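PDB 5AH0: lipase, which probably hydrolyses ester bonds of lipids and is able to break down the synthetic polyester poly(butylene adipate-co-terephthalate). Local coordinates for residues F12-L23 with F175-L186. Sequence-based numbering, arbitrary orientation.
Sequences FMGWGRNEVLGL and FGDFAKNLVASL
Phe12 meets both Phe175 and Phe178, which sit one helical turn apart on helix 173-190, the three rings forming an aromatic cluster. The far rim of Phe12 faces the helix because its CG stands anti to the backbone N (chi1 172°): CZ lies 3.5 Å from Phe175 CE2, while CE2 approaches Phe178 CD2. The Phe12 plane is tilted by 19° to that of Phe175 and by 30° to that of Phe178, both pairs strongly offset with little face-on-face stacking; Phe290 meets Phe178 edge-to-face.

Met13 folds back beside this cluster, its CG over one face of the Phe12 ring near the rim. Bends at chi2 and chi3 curl the thioether along the helix, setting SD 3.7 Å from Ala179 CB and CE 3.9 Å from Val183 CG2. Leu182 runs roughly antiparallel to the Met13 side chain, its CD2 3.5 Å from Met13 CB.

Leu186 lays CD1 over the six-membered ring of Trp15, a CH-pi contact 4.0 Å from the ring centroid. Val20 CG2 also touches CD1, and Leu23 CD2 packs against Leu186 CD2. Trp15 NE1 donates to Leu23 O at 3.0 Å, with the oxygen close to the ring plane.

The loop following strand 6-9 of the alpha/beta-hydrolase fold meets the helix through buried residues, probably by exclusion of water and van der Waals packing of aliphatic, thioether and aromatic groups, while the indole N-H is satisfied within the loop.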
loop_
_atom_site.group_PDB
_atom_site.type_symbol
_atom_site.label_atom_id
_atom_site.label_comp_id
_atom_site.label_asym_id
_atom_site.label_seq_id
_atom_site.Cartn_x
_atom_site.Cartn_y
_atom_site.Cartn_z
ATOM N N PHE A 12 3.074 0.598 3.150
ATOM C CA PHE A 12 4.458 0.398 3.559
ATOM C C PHE A 12 4.562 -0.107 5.010
ATOM O O PHE A 12 4.028 0.514 5.913
ATOM C CB PHE A 12 5.210 1.719 3.348
ATOM C CG PHE A 12 6.605 1.743 3.894
ATOM C CD1 PHE A 12 7.480 0.688 3.685
ATOM C CD2 PHE A 12 7.046 2.845 4.608
ATOM C CE1 PHE A 12 8.775 0.726 4.196
ATOM C CE2 PHE A 12 8.328 2.893 5.120
ATOM C CZ PHE A 12 9.198 1.833 4.911
ATOM N N MET A 13 5.245 -1.237 5.203
ATOM C CA MET A 13 5.422 -1.891 6.511
ATOM C C MET A 13 4.140 -2.452 7.099
ATOM O O MET A 13 4.118 -2.870 8.260
ATOM C CB MET A 13 6.042 -0.940 7.537
ATOM C CG MET A 13 7.413 -0.400 7.177
ATOM S SD MET A 13 8.633 -1.694 7.058
ATOM C CE MET A 13 8.504 -2.524 8.641
ATOM N N GLY A 14 3.080 -2.477 6.301
ATOM C CA GLY A 14 1.822 -3.066 6.728
ATOM C C GLY A 14 1.958 -4.555 6.986
ATOM O O GLY A 14 2.891 -5.185 6.481
ATOM N N TRP A 15 1.029 -5.110 7.769
ATOM C CA TRP A 15 1.072 -6.514 8.212
ATOM C C TRP A 15 -0.289 -7.218 8.127
ATOM O O TRP A 15 -1.335 -6.569 8.138
ATOM C CB TRP A 15 1.599 -6.591 9.652
ATOM C CG TRP A 15 0.735 -5.877 10.633
ATOM C CD1 TRP A 15 -0.282 -6.411 11.383
ATOM C CD2 TRP A 15 0.801 -4.488 10.982
ATOM N NE1 TRP A 15 -0.857 -5.431 12.171
ATOM C CE2 TRP A 15 -0.200 -4.248 11.954
ATOM C CE3 TRP A 15 1.611 -3.425 10.575
ATOM C CZ2 TRP A 15 -0.409 -2.988 12.515
ATOM C CZ3 TRP A 15 1.390 -2.174 11.128
ATOM C CH2 TRP A 15 0.388 -1.968 12.083
ATOM N N GLY A 16 -0.269 -8.549 8.032
ATOM C CA GLY A 16 -1.483 -9.326 7.852
ATOM C C GLY A 16 -2.113 -9.766 9.160
ATOM O O GLY A 16 -1.497 -9.665 10.220
ATOM N N ARG A 17 -3.333 -10.289 9.075
ATOM C CA ARG A 17 -4.154 -10.581 10.251
ATOM C C ARG A 17 -3.556 -11.682 11.119
ATOM O O ARG A 17 -3.864 -11.784 12.304
ATOM C CB ARG A 17 -5.565 -10.971 9.810
ATOM C CG ARG A 17 -6.229 -9.940 8.899
ATOM C CD ARG A 17 -7.525 -10.474 8.274
ATOM N NE ARG A 17 -8.434 -11.065 9.257
ATOM C CZ ARG A 17 -9.224 -10.375 10.084
ATOM N NH1 ARG A 17 -9.230 -9.047 10.071
ATOM N NH2 ARG A 17 -10.009 -11.023 10.936
ATOM N N ASN A 18 -2.700 -12.508 10.525
ATOM C CA ASN A 18 -2.055 -13.595 11.248
ATOM C C ASN A 18 -0.743 -13.140 11.882
ATOM O O ASN A 18 0.012 -13.943 12.426
ATOM C CB ASN A 18 -1.807 -14.763 10.305
ATOM C CG ASN A 18 -3.095 -15.336 9.742
ATOM O OD1 ASN A 18 -4.124 -15.372 10.427
ATOM N ND2 ASN A 18 -3.053 -15.768 8.483
ATOM N N GLU A 19 -0.476 -11.841 11.788
ATOM C CA GLU A 19 0.718 -11.232 12.349
ATOM C C GLU A 19 0.341 -10.186 13.386
ATOM O O GLU A 19 -0.786 -9.689 13.380
ATOM C CB GLU A 19 1.557 -10.581 11.252
ATOM C CG GLU A 19 2.168 -11.542 10.257
ATOM C CD GLU A 19 2.727 -10.823 9.037
ATOM O OE1 GLU A 19 1.988 -10.021 8.426
ATOM O OE2 GLU A 19 3.903 -11.064 8.683
ATOM N N VAL A 20 1.289 -9.852 14.260
ATOM C CA VAL A 20 1.102 -8.808 15.262
ATOM C C VAL A 20 -0.207 -9.020 15.998
ATOM O O VAL A 20 -1.151 -8.242 15.845
ATOM C CB VAL A 20 1.107 -7.400 14.629
ATOM C CG1 VAL A 20 1.133 -6.321 15.705
ATOM C CG2 VAL A 20 2.301 -7.239 13.711
ATOM N N LEU A 21 -0.264 -10.091 16.778
ATOM C CA LEU A 21 -1.447 -10.397 17.562
ATOM C C LEU A 21 -1.819 -9.204 18.416
ATOM O O LEU A 21 -0.953 -8.559 19.007
ATOM C CB LEU A 21 -1.213 -11.624 18.437
ATOM C CG LEU A 21 -1.670 -12.945 17.828
ATOM C CD1 LEU A 21 -0.966 -13.221 16.504
ATOM C CD2 LEU A 21 -1.420 -14.077 18.812
ATOM N N GLY A 22 -3.105 -8.891 18.462
ATOM C CA GLY A 22 -3.570 -7.846 19.342
ATOM C C GLY A 22 -3.703 -6.494 18.686
ATOM O O GLY A 22 -4.243 -5.579 19.291
ATOM N N LEU A 23 -3.202 -6.349 17.465
ATOM C CA LEU A 23 -3.331 -5.091 16.730
ATOM C C LEU A 23 -3.558 -5.343 15.242
ATOM O O LEU A 23 -2.657 -5.792 14.531
ATOM C CB LEU A 23 -2.093 -4.210 16.919
ATOM C CG LEU A 23 -2.299 -2.730 16.559
ATOM C CD1 LEU A 23 -3.153 -2.032 17.602
ATOM C CD2 LEU A 23 -1.002 -2.003 16.378
ATOM N N PHE A 175 14.763 5.785 5.613
ATOM C CA PHE A 175 13.846 4.715 5.224
ATOM C C PHE A 175 14.039 3.465 6.087
ATOM O O PHE A 175 13.082 2.897 6.590
ATOM C CB PHE A 175 14.047 4.371 3.747
ATOM C CG PHE A 175 13.393 3.086 3.322
ATOM C CD1 PHE A 175 14.056 1.870 3.462
ATOM C CD2 PHE A 175 12.130 3.095 2.756
ATOM C CE1 PHE A 175 13.468 0.699 3.072
ATOM C CE2 PHE A 175 11.532 1.916 2.349
ATOM C CZ PHE A 175 12.198 0.719 2.508
ATOM N N GLY A 176 15.283 3.026 6.233
ATOM C CA GLY A 176 15.587 1.879 7.070
ATOM C C GLY A 176 15.401 2.162 8.555
ATOM O O GLY A 176 15.066 1.266 9.330
ATOM N N ASP A 177 15.628 3.404 8.966
ATOM C CA ASP A 177 15.420 3.752 10.360
ATOM C C ASP A 177 13.939 3.662 10.682
ATOM O O ASP A 177 13.547 3.174 11.746
ATOM C CB ASP A 177 15.927 5.154 10.669
ATOM C CG ASP A 177 15.693 5.543 12.117
ATOM O OD1 ASP A 177 16.516 5.160 12.979
ATOM O OD2 ASP A 177 14.671 6.206 12.403
ATOM N N PHE A 178 13.115 4.135 9.750
ATOM C CA PHE A 178 11.679 4.079 9.931
ATOM C C PHE A 178 11.198 2.634 10.012
ATOM O O PHE A 178 10.361 2.299 10.841
ATOM C CB PHE A 178 10.942 4.787 8.805
ATOM C CG PHE A 178 9.461 4.741 8.972
ATOM C CD1 PHE A 178 8.837 5.613 9.843
ATOM C CD2 PHE A 178 8.700 3.784 8.325
ATOM C CE1 PHE A 178 7.476 5.548 10.043
ATOM C CE2 PHE A 178 7.330 3.715 8.521
ATOM C CZ PHE A 178 6.723 4.593 9.380
ATOM N N ALA A 179 11.713 1.779 9.137
ATOM C CA ALA A 179 11.277 0.397 9.137
ATOM C C ALA A 179 11.599 -0.264 10.471
ATOM O O ALA A 179 10.701 -0.785 11.144
ATOM C CB ALA A 179 11.913 -0.364 7.994
ATOM N N LYS A 180 12.875 -0.220 10.854
ATOM C CA LYS A 180 13.318 -0.795 12.112
ATOM C C LYS A 180 12.471 -0.301 13.278
ATOM O O LYS A 180 11.993 -1.097 14.090
ATOM C CB LYS A 180 14.783 -0.460 12.362
ATOM C CG LYS A 180 15.755 -1.224 11.477
ATOM C CD LYS A 180 17.085 -0.489 11.388
ATOM C CE LYS A 180 18.188 -1.439 10.969
ATOM N NZ LYS A 180 19.452 -0.732 10.673
ATOM N N ASN A 181 12.242 1.007 13.342
ATOM C CA ASN A 181 11.498 1.564 14.461
ATOM C C ASN A 181 10.023 1.179 14.451
ATOM O O ASN A 181 9.417 1.031 15.508
ATOM C CB ASN A 181 11.636 3.077 14.481
ATOM C CG ASN A 181 12.931 3.520 15.113
ATOM O OD1 ASN A 181 13.081 3.480 16.339
ATOM N ND2 ASN A 181 13.884 3.944 14.282
ATOM N N LEU A 182 9.440 0.984 13.274
ATOM C CA LEU A 182 8.051 0.543 13.233
ATOM C C LEU A 182 7.906 -0.858 13.828
ATOM O O LEU A 182 6.987 -1.113 14.591
ATOM C CB LEU A 182 7.500 0.560 11.811
ATOM C CG LEU A 182 6.037 0.107 11.824
ATOM C CD1 LEU A 182 5.119 1.178 11.317
ATOM C CD2 LEU A 182 5.844 -1.184 11.043
ATOM N N VAL A 183 8.805 -1.771 13.479
ATOM C CA VAL A 183 8.753 -3.110 14.060
ATOM C C VAL A 183 8.959 -3.036 15.560
ATOM O O VAL A 183 8.209 -3.625 16.329
ATOM C CB VAL A 183 9.810 -4.049 13.464
ATOM C CG1 VAL A 183 9.719 -5.435 14.112
ATOM C CG2 VAL A 183 9.628 -4.153 11.977
ATOM N N ALA A 184 9.977 -2.289 15.967
ATOM C CA ALA A 184 10.277 -2.123 17.375
ATOM C C ALA A 184 9.092 -1.513 18.092
ATOM O O ALA A 184 8.751 -1.917 19.205
ATOM C CB ALA A 184 11.501 -1.257 17.550
ATOM N N SER A 185 8.435 -0.568 17.429
ATOM C CA SER A 185 7.273 0.092 18.009
ATOM C C SER A 185 6.120 -0.876 18.226
ATOM O O SER A 185 5.484 -0.855 19.273
ATOM C CB SER A 185 6.800 1.239 17.122
ATOM O OG SER A 185 5.654 1.864 17.682
ATOM N N LEU A 186 5.846 -1.716 17.231
ATOM C CA LEU A 186 4.763 -2.690 17.339
ATOM C C LEU A 186 4.998 -3.672 18.487
ATOM O O LEU A 186 4.084 -3.978 19.256
ATOM C CB LEU A 186 4.611 -3.456 16.031
ATOM C CG LEU A 186 4.160 -2.660 14.807
ATOM C CD1 LEU A 186 4.038 -3.602 13.609
ATOM C CD2 LEU A 186 2.857 -1.919 15.066
#